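Local coordinates for L-lysine 6-oxidase (Marinomonas mediterranea, PDB 3WEU), which oxidises the epsilon-amino group of L-lysine with a cysteine tryptophylquinone cofactor, releasing ammonium and the hydrogen peroxide that makes the enzyme antibacterial, at residues Q61-F66 against A242-G247; A90-A95 against L501-A506; Y97-L102 against E452-L457; E131-I136 against L483-D488. One frame throughout, in Å; residues are numbered along the deposited sequence.

Contact 1: Q61-F66 against A242-G247; sequences QVFKVF and AWMVVG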
loop_
_atom_site.group_PDB
_atom_site.type_symbol
_atom_site.label_atom_id
_atom_site.label_comp_id
_atom_site.label_asym_id
_atom_site.label_seq_id
_atom_site.Cartn_x
_atom_site.Cartn_y
_atom_site.Cartn_z
ATOM N N GLN A 61 -2.632 33.116 23.330
ATOM C CA GLN A 61 -3.626 33.624 24.276
ATOM C C GLN A 61 -3.009 34.455 25.363
ATOM O O GLN A 61 -2.155 33.957 26.098
ATOM C CB GLN A 61 -4.382 32.486 24.916
ATOM C CG GLN A 61 -5.380 32.887 25.957
ATOM C CD GLN A 61 -6.659 33.383 25.318
ATOM O OE1 GLN A 61 -7.370 32.628 24.674
ATOM N NE2 GLN A 61 -6.954 34.634 25.508
ATOM N N VAL A 62 -3.517 35.677 25.527
ATOM C CA VAL A 62 -3.214 36.516 26.707
ATOM C C VAL A 62 -4.125 36.122 27.828
ATOM O O VAL A 62 -5.341 35.968 27.633
ATOM C CB VAL A 62 -3.409 38.006 26.397
ATOM C CG1 VAL A 62 -3.212 38.892 27.615
ATOM C CG2 VAL A 62 -2.482 38.422 25.270
ATOM N N PHE A 63 -3.560 35.932 29.016
ATOM C CA PHE A 63 -4.337 35.773 30.215
ATOM C C PHE A 63 -4.050 36.942 31.145
ATOM O O PHE A 63 -2.901 37.439 31.202
ATOM C CB PHE A 63 -3.970 34.502 30.983
ATOM C CG PHE A 63 -4.327 33.203 30.320
ATOM C CD1 PHE A 63 -3.507 32.654 29.409
ATOM C CD2 PHE A 63 -5.441 32.462 30.752
ATOM C CE1 PHE A 63 -3.800 31.431 28.824
ATOM C CE2 PHE A 63 -5.732 31.207 30.196
ATOM C CZ PHE A 63 -4.909 30.678 29.231
ATOM N N LYS A 64 -5.075 37.354 31.862
ATOM C CA LYS A 64 -5.057 38.505 32.800
ATOM C C LYS A 64 -5.579 37.990 34.137
ATOM O O LYS A 64 -6.359 37.015 34.188
ATOM C CB LYS A 64 -5.918 39.585 32.307
ATOM C CG LYS A 64 -5.404 40.167 30.991
ATOM C CD LYS A 64 -6.248 41.371 30.556
ATOM C CE LYS A 64 -5.893 41.764 29.129
ATOM N NZ LYS A 64 -6.708 42.942 28.682
ATOM N N VAL A 65 -5.078 38.582 35.215
ATOM C CA VAL A 65 -5.502 38.190 36.562
ATOM C C VAL A 65 -6.080 39.436 37.196
ATOM O O VAL A 65 -5.610 40.575 36.955
ATOM C CB VAL A 65 -4.355 37.536 37.364
ATOM C CG1 VAL A 65 -3.154 38.464 37.382
ATOM C CG2 VAL A 65 -4.782 37.162 38.785
ATOM N N PHE A 66 -7.145 39.226 37.977
ATOM C CA PHE A 66 -7.917 40.322 38.533
ATOM C C PHE A 66 -8.103 40.154 40.018
ATOM O O PHE A 66 -8.275 39.030 40.479
ATOM C CB PHE A 66 -9.307 40.336 37.885
ATOM C CG PHE A 66 -9.262 40.618 36.425
ATOM C CD1 PHE A 66 -8.974 39.618 35.536
ATOM C CD2 PHE A 66 -9.411 41.905 35.948
ATOM C CE1 PHE A 66 -8.923 39.888 34.167
ATOM C CE2 PHE A 66 -9.340 42.171 34.576
ATOM C CZ PHE A 66 -9.041 41.150 33.712
ATOM N N ALA A 242 -6.867 28.431 35.746
ATOM C CA ALA A 242 -7.624 28.384 34.517
ATOM C C ALA A 242 -7.119 27.202 33.757
ATOM O O ALA A 242 -6.355 26.373 34.304
ATOM C CB ALA A 242 -7.417 29.704 33.722
ATOM N N TRP A 243 -7.576 27.067 32.516
ATOM C CA TRP A 243 -7.179 26.016 31.629
ATOM C C TRP A 243 -6.764 26.634 30.315
ATOM O O TRP A 243 -7.073 27.814 30.018
ATOM C CB TRP A 243 -8.315 25.001 31.439
ATOM C CG TRP A 243 -7.842 23.638 31.166
ATOM C CD1 TRP A 243 -7.733 23.050 29.968
ATOM C CD2 TRP A 243 -7.375 22.671 32.124
ATOM N NE1 TRP A 243 -7.205 21.797 30.083
ATOM C CE2 TRP A 243 -7.005 21.528 31.412
ATOM C CE3 TRP A 243 -7.258 22.659 33.502
ATOM C CZ2 TRP A 243 -6.536 20.361 32.039
ATOM C CZ3 TRP A 243 -6.743 21.517 34.131
ATOM C CH2 TRP A 243 -6.416 20.393 33.408
ATOM N N MET A 244 -6.083 25.835 29.521
ATOM C CA MET A 244 -5.577 26.256 28.251
ATOM C C MET A 244 -5.746 25.143 27.220
ATOM O O MET A 244 -5.374 23.993 27.478
ATOM C CB MET A 244 -4.083 26.619 28.402
ATOM C CG MET A 244 -3.402 26.968 27.108
ATOM S SD MET A 244 -3.951 28.575 26.593
ATOM C CE MET A 244 -3.495 28.502 24.913
ATOM N N VAL A 245 -6.198 25.501 26.017
ATOM C CA VAL A 245 -6.337 24.531 24.954
ATOM C C VAL A 245 -5.682 25.036 23.686
ATOM O O VAL A 245 -5.851 26.181 23.305
ATOM C CB VAL A 245 -7.832 24.278 24.696
ATOM C CG1 VAL A 245 -8.013 23.265 23.577
ATOM C CG2 VAL A 245 -8.469 23.775 25.988
ATOM N N VAL A 246 -4.983 24.159 23.001
ATOM C CA VAL A 246 -4.389 24.459 21.714
ATOM C C VAL A 246 -5.211 23.741 20.592
ATOM O O VAL A 246 -5.526 22.540 20.708
ATOM C CB VAL A 246 -2.947 24.035 21.607
ATOM C CG1 VAL A 246 -2.401 24.456 20.246
ATOM C CG2 VAL A 246 -2.132 24.676 22.691
ATOM N N GLY A 247 -5.642 24.529 19.612
ATOM C CA GLY A 247 -6.288 24.004 18.436
ATOM C C GLY A 247 -5.490 24.171 17.183
ATOM O O GLY A 247 -4.517 24.977 17.102
#
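A Met-aromatic contact between Phe-63 and Met-244 joins two strands of one curled sheet in the N-terminal region of the oxidase. Strands 58-66 and 237-247 both pair with strand 4-13 and are not paired with each other; the two short segments run antiparallel at 174° with their axes 10.0 Å apart, too far for backbone pairing, so mainly side chains bridge them. The Phe-63 ring meets Met-244 at its rim, with SD 3.5 Å from CZ and 3.6 Å from CE1, and the sulfur lies 85° off the ring normal, practically in the ring plane. Met-244 gets there because its CG stands anti to the backbone N (chi1 175°) and the chain then bends at chi2, which also brings its CE to 4.1 Å from Gln-61 CB. On the same rim, the Trp-243 carbonyl O sits 3.7 Å from Phe-63 CE2, while Ala-242, small enough not to push the ring aside, offers its CB to CE2 at 4.2 Å. Gln-61 turns its amide elsewhere: NE2 bonds to the carbonyl O of Val-62, and OE1 accepts from the backbone N of Val-11 on strand 4-13. Pro-7, Val-195 and Val-226 also pack against Phe-63. The ring edge, where aromatic hydrogens carry partial positive charge, thus faces both a sulfur and a carbonyl oxygen, probably a mildly attractive match that suits a buried place lined mostly by apolar groups.

Contact 2: A90-A95 against L501-A506; sequences ANKKAA and LTKRMA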
loop_
_atom_site.group_PDB
_atom_site.type_symbol
_atom_site.label_atom_id
_atom_site.label_comp_id
_atom_site.label_asym_id
_atom_site.label_seq_id
_atom_site.Cartn_x
_atom_site.Cartn_y
_atom_site.Cartn_z
ATOM N N ALA A 90 -0.108 19.114 27.996
ATOM C CA ALA A 90 0.248 17.746 27.594
ATOM C C ALA A 90 -0.652 17.261 26.469
ATOM O O ALA A 90 -1.707 17.857 26.179
ATOM C CB ALA A 90 0.144 16.757 28.775
ATOM N N ASN A 91 -0.180 16.240 25.757
ATOM C CA ASN A 91 -0.986 15.618 24.741
ATOM C C ASN A 91 -1.105 14.194 25.108
ATOM O O ASN A 91 -0.097 13.430 25.030
ATOM C CB ASN A 91 -0.286 15.781 23.396
ATOM C CG ASN A 91 -0.994 15.104 22.251
ATOM O OD1 ASN A 91 -1.421 13.953 22.318
ATOM N ND2 ASN A 91 -1.006 15.780 21.149
ATOM N N LYS A 92 -2.322 13.785 25.427
ATOM C CA LYS A 92 -2.568 12.382 25.808
ATOM C C LYS A 92 -3.152 11.554 24.712
ATOM O O LYS A 92 -3.591 10.406 24.977
ATOM C CB LYS A 92 -3.554 12.383 26.967
ATOM C CG LYS A 92 -2.977 12.583 28.332
ATOM C CD LYS A 92 -4.049 12.460 29.339
ATOM C CE LYS A 92 -3.619 12.457 30.795
ATOM N NZ LYS A 92 -4.786 12.183 31.677
ATOM N N LYS A 93 -3.208 12.086 23.477
ATOM C CA LYS A 93 -3.981 11.450 22.456
ATOM C C LYS A 93 -3.483 9.991 22.180
ATOM O O LYS A 93 -4.267 9.110 21.931
ATOM C CB LYS A 93 -3.899 12.173 21.119
ATOM C CG LYS A 93 -4.433 13.592 21.129
ATOM C CD LYS A 93 -4.418 14.119 19.687
ATOM C CE LYS A 93 -5.014 15.528 19.632
ATOM N NZ LYS A 93 -5.189 16.035 18.262
ATOM N N ALA A 94 -2.174 9.811 22.084
ATOM C CA ALA A 94 -1.629 8.484 21.741
ATOM C C ALA A 94 -1.928 7.418 22.833
ATOM O O ALA A 94 -1.880 6.236 22.567
ATOM C CB ALA A 94 -0.148 8.540 21.422
ATOM N N ALA A 95 -2.246 7.870 24.010
ATOM C CA ALA A 95 -2.550 7.040 25.153
ATOM C C ALA A 95 -4.039 6.809 25.366
ATOM O O ALA A 95 -4.404 6.005 26.219
ATOM C CB ALA A 95 -1.978 7.719 26.374
ATOM N N LEU A 501 -8.565 17.596 27.805
ATOM C CA LEU A 501 -9.544 18.239 26.922
ATOM C C LEU A 501 -9.335 17.934 25.446
ATOM O O LEU A 501 -10.293 18.026 24.671
ATOM C CB LEU A 501 -9.646 19.743 27.172
ATOM C CG LEU A 501 -10.614 20.131 28.277
ATOM C CD1 LEU A 501 -10.358 19.453 29.544
ATOM C CD2 LEU A 501 -10.636 21.628 28.488
ATOM N N THR A 502 -8.132 17.518 25.032
ATOM C CA THR A 502 -7.876 17.251 23.608
ATOM C C THR A 502 -7.606 15.788 23.285
ATOM O O THR A 502 -7.442 15.405 22.141
ATOM C CB THR A 502 -6.722 18.117 23.055
ATOM O OG1 THR A 502 -5.501 17.876 23.784
ATOM C CG2 THR A 502 -7.144 19.655 23.121
ATOM N N LYS A 503 -7.549 14.921 24.278
ATOM C CA LYS A 503 -7.022 13.596 23.992
ATOM C C LYS A 503 -7.904 12.756 23.113
ATOM O O LYS A 503 -7.408 11.834 22.433
ATOM C CB LYS A 503 -6.750 12.840 25.291
ATOM C CG LYS A 503 -7.971 12.539 26.093
ATOM C CD LYS A 503 -7.610 12.135 27.508
ATOM C CE LYS A 503 -8.855 11.987 28.390
ATOM N NZ LYS A 503 -8.538 11.367 29.734
ATOM N N ARG A 504 -9.191 13.019 23.131
ATOM C CA ARG A 504 -10.137 12.223 22.347
ATOM C C ARG A 504 -10.092 12.483 20.852
ATOM O O ARG A 504 -10.574 11.678 20.042
ATOM C CB ARG A 504 -11.561 12.477 22.856
ATOM C CG ARG A 504 -11.784 11.823 24.201
ATOM C CD ARG A 504 -13.119 12.262 24.735
ATOM N NE ARG A 504 -13.475 11.599 25.996
ATOM C CZ ARG A 504 -12.987 11.947 27.173
ATOM N NH1 ARG A 504 -12.069 12.939 27.255
ATOM N NH2 ARG A 504 -13.370 11.286 28.263
ATOM N N MET A 505 -9.510 13.621 20.460
ATOM C CA MET A 505 -9.529 14.065 19.082
ATOM C C MET A 505 -8.608 13.185 18.247
ATOM O O MET A 505 -7.822 12.389 18.790
ATOM C CB MET A 505 -9.070 15.527 18.955
ATOM C CG MET A 505 -9.695 16.516 19.922
ATOM S SD MET A 505 -11.488 16.372 20.065
ATOM C CE MET A 505 -11.933 17.215 18.564
ATOM N N ALA A 506 -8.687 13.333 16.926
ATOM C CA ALA A 506 -7.862 12.494 16.076
ATOM C C ALA A 506 -6.390 12.728 16.338
ATOM O O ALA A 506 -5.926 13.829 16.680
ATOM C CB ALA A 506 -8.167 12.703 14.603
HETATM O O HOH W 1 -4.341 15.466 24.753
HETATM O O HOH W 2 -6.214 9.918 30.580
#
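Lys-92 sends CG anti to its own carbonyl carbon (chi1 -84°), whereas Lys-503 places CG between N and C (chi1 65°); both chains are extended beyond that point, and they run side by side in the same direction. Their methylenes touch, Lys-92 CB lying 3.6 Å from Lys-503 CB. At the tips, Lys-92 NZ ends 4.3 Å from Lys-503 NZ. The acids around them probably offset the repulsion: Asp-500 forms salt bridges with both, Glu-497 adds one to Lys-92 and Glu-489 one to Lys-503. A water accepts from both NZ atoms and links them. Lys-93, also extended, crosses the type I turn of Thr-502 to Met-505; its NZ donates to Ala-506 O at 2.8 Å, approaching nearly along the C=O axis, and forms a salt bridge with Asp-219. Its CE passes 3.5 Å from Thr-502 O, and its CA makes a CA-H...O contact of 3.4 Å with Lys-503 O. An Asx turn shapes the chain before it, Asn-91 OD1 accepting from Lys-93 N at 2.8 Å. A second water accepts from Lys-92 N and donates to Thr-502 OG1, which is also bonded to Asp-223. The contact thus joins the end of strand 80-91 to the loop leading to helix 510-515. Lysine suits these places, its long methylene chain packing while its tip seeks anions; the surrounding carboxylates probably keep all three ammonium groups charged although the residues are buried.

Contact 3: Y97-L102 against E452-L457; sequences YEFREL and EMTWSL. With SO4 (sulfate ion), chain C.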
loop_
_atom_site.group_PDB
_atom_site.type_symbol
_atom_site.label_atom_id
_atom_site.label_comp_id
_atom_site.label_asym_id
_atom_site.label_seq_id
_atom_site.Cartn_x
_atom_site.Cartn_y
_atom_site.Cartn_z
ATOM N N TYR A 97 -8.274 6.194 24.031
ATOM C CA TYR A 97 -9.080 5.312 23.201
ATOM C C TYR A 97 -9.208 5.788 21.771
ATOM O O TYR A 97 -9.187 6.979 21.492
ATOM C CB TYR A 97 -10.492 5.235 23.770
ATOM C CG TYR A 97 -10.572 4.656 25.142
ATOM C CD1 TYR A 97 -10.593 3.251 25.307
ATOM C CD2 TYR A 97 -10.715 5.434 26.249
ATOM C CE1 TYR A 97 -10.698 2.670 26.549
ATOM C CE2 TYR A 97 -10.818 4.834 27.520
ATOM C CZ TYR A 97 -10.796 3.443 27.619
ATOM O OH TYR A 97 -10.924 2.810 28.747
ATOM N N GLU A 98 -9.402 4.849 20.872
ATOM C CA GLU A 98 -9.766 5.147 19.504
ATOM C C GLU A 98 -11.126 5.923 19.511
ATOM O O GLU A 98 -12.006 5.610 20.333
ATOM C CB GLU A 98 -9.912 3.825 18.724
ATOM C CG GLU A 98 -8.585 3.177 18.343
ATOM C CD GLU A 98 -8.732 2.041 17.319
ATOM O OE1 GLU A 98 -9.871 1.646 16.944
ATOM O OE2 GLU A 98 -7.666 1.554 16.860
ATOM N N PHE A 99 -11.288 6.895 18.609
ATOM C CA PHE A 99 -12.536 7.608 18.543
ATOM C C PHE A 99 -13.599 6.783 17.796
ATOM O O PHE A 99 -13.430 6.363 16.664
ATOM C CB PHE A 99 -12.386 9.003 17.903
ATOM C CG PHE A 99 -13.669 9.818 18.024
ATOM C CD1 PHE A 99 -14.040 10.366 19.243
ATOM C CD2 PHE A 99 -14.510 9.950 16.937
ATOM C CE1 PHE A 99 -15.211 11.060 19.381
ATOM C CE2 PHE A 99 -15.702 10.634 17.094
ATOM C CZ PHE A 99 -16.025 11.198 18.290
ATOM N N ARG A 100 -14.686 6.500 18.510
ATOM C CA ARG A 100 -15.855 5.847 17.992
ATOM C C ARG A 100 -17.147 6.602 18.251
ATOM O O ARG A 100 -18.056 6.103 18.981
ATOM C CB ARG A 100 -15.933 4.466 18.628
ATOM C CG ARG A 100 -14.892 3.549 17.995
ATOM C CD ARG A 100 -15.106 2.168 18.549
ATOM N NE ARG A 100 -14.244 1.156 17.931
ATOM C CZ ARG A 100 -14.354 -0.153 18.165
ATOM N NH1 ARG A 100 -15.234 -0.618 19.045
ATOM N NH2 ARG A 100 -13.550 -0.992 17.518
ATOM N N GLU A 101 -17.222 7.822 17.682
ATOM C CA GLU A 101 -18.361 8.625 17.848
ATOM C C GLU A 101 -18.760 8.773 19.311
ATOM O O GLU A 101 -17.931 9.204 20.137
ATOM C CB GLU A 101 -19.465 8.112 16.923
ATOM C CG GLU A 101 -19.037 8.052 15.476
ATOM C CD GLU A 101 -18.213 6.803 15.119
ATOM O OE1 GLU A 101 -18.649 5.656 15.391
ATOM O OE2 GLU A 101 -17.113 7.015 14.600
ATOM N N LEU A 102 -19.997 8.432 19.656
ATOM C CA LEU A 102 -20.500 8.730 20.972
ATOM C C LEU A 102 -20.182 7.671 22.024
ATOM O O LEU A 102 -20.495 7.864 23.220
ATOM C CB LEU A 102 -21.978 8.949 20.933
ATOM C CG LEU A 102 -22.599 10.290 20.605
ATOM C CD1 LEU A 102 -21.938 11.590 20.980
ATOM C CD2 LEU A 102 -23.701 10.409 19.607
ATOM N N GLU A 452 -11.673 21.550 18.005
ATOM C CA GLU A 452 -10.784 21.781 19.143
ATOM C C GLU A 452 -10.905 20.705 20.278
ATOM O O GLU A 452 -9.882 20.324 20.900
ATOM C CB GLU A 452 -10.946 23.164 19.704
ATOM C CG GLU A 452 -10.595 24.283 18.658
ATOM C CD GLU A 452 -11.775 24.680 17.754
ATOM O OE1 GLU A 452 -12.918 24.108 17.894
ATOM O OE2 GLU A 452 -11.548 25.568 16.884
ATOM N N MET A 453 -12.158 20.371 20.579
ATOM C CA MET A 453 -12.543 19.628 21.742
ATOM C C MET A 453 -13.757 18.803 21.395
ATOM O O MET A 453 -14.424 19.072 20.385
ATOM C CB MET A 453 -12.819 20.556 22.885
ATOM C CG MET A 453 -11.536 21.132 23.525
ATOM S SD MET A 453 -11.945 22.509 24.615
ATOM C CE MET A 453 -11.811 23.874 23.493
ATOM N N THR A 454 -14.058 17.799 22.224
ATOM C CA THR A 454 -15.214 16.958 21.921
ATOM C C THR A 454 -16.149 16.911 23.140
ATOM O O THR A 454 -16.080 17.768 24.024
ATOM C CB THR A 454 -14.820 15.604 21.380
ATOM O OG1 THR A 454 -15.942 14.899 20.829
ATOM C CG2 THR A 454 -14.126 14.764 22.459
ATOM N N TRP A 455 -16.985 15.876 23.195
ATOM C CA TRP A 455 -18.186 15.902 24.011
ATOM C C TRP A 455 -17.956 15.733 25.484
ATOM O O TRP A 455 -18.903 15.876 26.276
ATOM C CB TRP A 455 -19.256 14.911 23.475
ATOM C CG TRP A 455 -18.716 13.653 22.943
ATOM C CD1 TRP A 455 -18.845 13.191 21.682
ATOM C CD2 TRP A 455 -18.041 12.627 23.683
ATOM N NE1 TRP A 455 -18.252 11.969 21.562
ATOM C CE2 TRP A 455 -17.802 11.564 22.786
ATOM C CE3 TRP A 455 -17.690 12.466 25.034
ATOM C CZ2 TRP A 455 -17.088 10.385 23.152
ATOM C CZ3 TRP A 455 -17.024 11.251 25.420
ATOM C CH2 TRP A 455 -16.703 10.252 24.451
ATOM N N SER A 456 -16.694 15.564 25.888
ATOM C CA SER A 456 -16.429 15.688 27.328
ATOM C C SER A 456 -16.746 17.056 27.837
ATOM O O SER A 456 -17.053 17.241 29.004
ATOM C CB SER A 456 -14.969 15.279 27.629
ATOM O OG SER A 456 -14.018 16.076 26.945
ATOM N N LEU A 457 -16.660 18.077 26.982
ATOM C CA LEU A 457 -16.981 19.406 27.446
ATOM C C LEU A 457 -18.424 19.649 27.764
ATOM O O LEU A 457 -18.790 20.690 28.363
ATOM C CB LEU A 457 -16.534 20.438 26.419
ATOM C CG LEU A 457 -15.073 20.878 26.371
ATOM C CD1 LEU A 457 -14.822 21.786 27.519
ATOM C CD2 LEU A 457 -14.082 19.743 26.344
HETATM S S SO4 C . -8.389 6.601 16.101
HETATM O O1 SO4 C . -8.985 5.217 16.017
HETATM O O2 SO4 C . -7.014 6.369 16.714
HETATM O O3 SO4 C . -8.189 7.169 14.718
HETATM O O4 SO4 C . -9.252 7.612 16.857
#
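Two irregular loops, one following strand 80-91 and the other leading into the 3-10 segment that begins at Trp-455, are joined here by a hydrogen bond from the Trp-455 indole to the backbone carbonyl of Glu-101. Trp-455 NE1 donates to Glu-101 O at 3.1 Å, but the bond is clearly bent; the oxygen lies in the indole plane, whereas NE1 stands above the carbonyl plane. Tryptophan suits this place because it spends its one polar atom on a peptide oxygen and offers the rest of its surface for packing. Leu-102 CD1 packs obliquely beside the indole, 3.6 Å from Trp-455 CD1. From the Phe-99 side, the same nitrogen comes up at the phenyl edge, 3.9 Å from CE1, and the two ring planes are inclined at 35°, neither stacked nor perpendicular. Phe-99 reaches it with CG anti to the backbone N (chi1 -172°), a torsion that brings the ring back alongside its own chain, where Glu-101 N lies over one face, toward the rim. Thr-454, whose OG1 is hydrogen-bonded to Pro-449 O, approaches Phe-99 CE1 as well. Glu-101 OE1 is hydrogen-bonded to the hydroxyls of Tyr-392 and Ser-387. On the backbone side of Phe-99, a sulfate ion, probably from the crystallisation liquor and also held by Arg-122, accepts through O4 from Phe-99 N over 2.8 Å with an almost straight N-H...O angle of 177°.

Contact 4: E131-I136 against L483-D488; sequences ERQSLI and LTPERD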
loop_
_atom_site.group_PDB
_atom_site.type_symbol
_atom_site.label_atom_id
_atom_site.label_comp_id
_atom_site.label_asym_id
_atom_site.label_seq_id
_atom_site.Cartn_x
_atom_site.Cartn_y
_atom_site.Cartn_z
ATOM N N GLU A 131 4.117 1.877 30.063
ATOM C CA GLU A 131 4.238 1.991 28.604
ATOM C C GLU A 131 3.137 2.937 28.039
ATOM O O GLU A 131 3.366 3.666 27.104
ATOM C CB GLU A 131 4.075 0.635 27.901
ATOM C CG GLU A 131 4.978 -0.545 28.318
ATOM C CD GLU A 131 4.678 -1.816 27.481
ATOM O OE1 GLU A 131 3.548 -2.414 27.542
ATOM O OE2 GLU A 131 5.574 -2.192 26.712
ATOM N N ARG A 132 1.945 2.865 28.595
ATOM C CA ARG A 132 0.891 3.806 28.204
ATOM C C ARG A 132 1.290 5.213 28.594
ATOM O O ARG A 132 1.066 6.132 27.870
ATOM C CB ARG A 132 -0.411 3.539 28.918
ATOM C CG ARG A 132 -0.979 2.137 28.841
ATOM C CD ARG A 132 -1.402 1.763 27.466
ATOM N NE ARG A 132 -2.378 2.694 26.859
ATOM C CZ ARG A 132 -2.586 2.706 25.563
ATOM N NH1 ARG A 132 -1.955 1.805 24.796
ATOM N NH2 ARG A 132 -3.427 3.603 25.012
ATOM N N GLN A 133 1.865 5.395 29.759
ATOM C CA GLN A 133 2.223 6.723 30.172
ATOM C C GLN A 133 3.286 7.310 29.238
ATOM O O GLN A 133 3.292 8.527 29.004
ATOM C CB GLN A 133 2.613 6.797 31.666
ATOM C CG GLN A 133 2.981 8.203 32.161
ATOM C CD GLN A 133 3.670 8.211 33.519
ATOM O OE1 GLN A 133 4.811 7.762 33.652
ATOM N NE2 GLN A 133 3.020 8.766 34.504
ATOM N N SER A 134 4.117 6.491 28.612
ATOM C CA SER A 134 5.185 7.075 27.825
ATOM C C SER A 134 4.656 7.490 26.427
ATOM O O SER A 134 5.299 8.190 25.663
ATOM C CB SER A 134 6.393 6.134 27.771
ATOM O OG SER A 134 6.089 5.154 26.826
ATOM N N LEU A 135 3.442 7.082 26.135
ATOM C CA LEU A 135 2.782 7.495 24.899
ATOM C C LEU A 135 2.334 8.973 24.950
ATOM O O LEU A 135 2.136 9.593 23.888
ATOM C CB LEU A 135 1.560 6.581 24.620
ATOM C CG LEU A 135 1.909 5.142 24.194
ATOM C CD1 LEU A 135 0.611 4.314 24.186
ATOM C CD2 LEU A 135 2.589 5.157 22.825
ATOM N N ILE A 136 2.187 9.497 26.168
ATOM C CA ILE A 136 1.748 10.830 26.413
ATOM C C ILE A 136 2.910 11.730 26.042
ATOM O O ILE A 136 4.087 11.398 26.285
ATOM C CB ILE A 136 1.447 11.068 27.904
ATOM C CG1 ILE A 136 0.375 10.095 28.368
ATOM C CG2 ILE A 136 1.023 12.505 28.231
ATOM C CD1 ILE A 136 0.003 10.213 29.795
ATOM N N LEU A 483 1.512 11.903 34.533
ATOM C CA LEU A 483 0.115 11.963 34.232
ATOM C C LEU A 483 -0.477 10.580 34.204
ATOM O O LEU A 483 0.254 9.614 34.057
ATOM C CB LEU A 483 -0.105 12.634 32.857
ATOM C CG LEU A 483 0.272 14.116 32.863
ATOM C CD1 LEU A 483 0.234 14.630 31.420
ATOM C CD2 LEU A 483 -0.605 14.991 33.761
ATOM N N THR A 484 -1.808 10.477 34.293
ATOM C CA THR A 484 -2.438 9.128 34.451
ATOM C C THR A 484 -3.036 8.709 33.109
ATOM O O THR A 484 -4.024 9.280 32.679
ATOM C CB THR A 484 -3.488 9.172 35.522
ATOM O OG1 THR A 484 -3.088 10.029 36.609
ATOM C CG2 THR A 484 -3.903 7.727 36.001
ATOM N N PRO A 485 -2.405 7.778 32.392
ATOM C CA PRO A 485 -2.844 7.578 30.989
ATOM C C PRO A 485 -4.285 7.053 30.805
ATOM O O PRO A 485 -5.033 7.479 29.899
ATOM C CB PRO A 485 -1.793 6.582 30.435
ATOM C CG PRO A 485 -1.170 5.947 31.660
ATOM C CD PRO A 485 -1.126 7.073 32.662
ATOM N N GLU A 486 -4.731 6.209 31.718
ATOM C CA GLU A 486 -6.004 5.536 31.528
ATOM C C GLU A 486 -7.141 6.245 32.236
ATOM O O GLU A 486 -8.275 5.852 32.086
ATOM C CB GLU A 486 -5.904 4.036 31.928
ATOM C CG GLU A 486 -5.459 3.737 33.304
ATOM C CD GLU A 486 -3.924 3.788 33.403
ATOM O OE1 GLU A 486 -3.160 2.796 33.031
ATOM O OE2 GLU A 486 -3.508 4.862 33.850
ATOM N N ARG A 487 -6.872 7.321 32.970
ATOM C CA ARG A 487 -7.877 7.966 33.794
ATOM C C ARG A 487 -8.873 8.766 32.932
ATOM O O ARG A 487 -8.462 9.676 32.192
ATOM C CB ARG A 487 -7.247 8.923 34.803
ATOM C CG ARG A 487 -8.221 9.682 35.653
ATOM C CD ARG A 487 -7.554 10.533 36.717
ATOM N NE ARG A 487 -8.493 11.260 37.554
ATOM C CZ ARG A 487 -9.069 12.400 37.181
ATOM N NH1 ARG A 487 -8.774 12.894 35.963
ATOM N NH2 ARG A 487 -9.924 13.028 37.966
ATOM N N ASP A 488 -10.149 8.440 33.059
ATOM C CA ASP A 488 -11.216 9.244 32.477
ATOM C C ASP A 488 -11.756 10.222 33.504
ATOM O O ASP A 488 -12.438 9.880 34.450
ATOM C CB ASP A 488 -12.325 8.357 31.972
ATOM C CG ASP A 488 -13.375 9.135 31.161
ATOM O OD1 ASP A 488 -13.298 10.385 31.127
ATOM O OD2 ASP A 488 -14.239 8.500 30.558
#
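The side-chain amide of Gln-133 meets Leu-483 O in its own plane, through NE2, and the other flat group, the Arg-132 guanidinium, has Leu-135 CD1 over one face, toward the rim. Both belong to the short helix 129-134, which packs on the loop between helices 475-481 and 489-492. The NE2 bond to Leu-483 O is 2.9 Å long and nearly straight at 174°, with the donor tilted only slightly from the carbonyl plane; NE2 also donates to Asn-481 O, so two peptide oxygens near the end of helix 475-481 fix the amide's rotation. An extended chain with CG anti to the backbone N (chi1 -179°) carries the amide out to them, a reach for which glutamine is well suited. Pro-485, compact and apolar, sets its CG 3.6 Å from Gln-133 N and its CB 3.7 Å from Arg-132 CB. The arginine chain bends at chi2 and chi3, and the guanidinium ends away from Pro-485. Its nitrogens serve carbonyls of the surrounding loops: NH2 those of Ala-95 and Arg-122, NH1 that of Lys-126. Just past the C-terminal end of the helix, apolar branches meet. Ile-136, beta-branched, reaches Pro-485 with CD1, 4.1 Å from its CB, and uses both arms on Leu-483: its CG2 lies 3.9 Å from Leu-483 CD1, and its CD1 lies 3.9 Å from Leu-483 CB.

Contact 2 stands at the middle of the group, its centre about 10 Å from the centres of both contact 3 and contact 4. Toward contact 4, Arg-504 NH2 forms a salt bridge with Asp-488 OD1 at 3.0 Å; toward contact 3, Arg-504 CB packs on Thr-454 CG2 at 3.5 Å. Contact 1 is joined to contact 2 by Trp-243 CD1 against Leu-501 CD2 at 3.6 Å, and to contact 3 by Val-245 CG1 against Met-453 CE. Contacts 2 to 4 each tie N-terminal to C-terminal family regions. The loop of contact 2 leads into helix 510-515, right before Cys-516, which is cross-linked to Trp-581 in the cofactor.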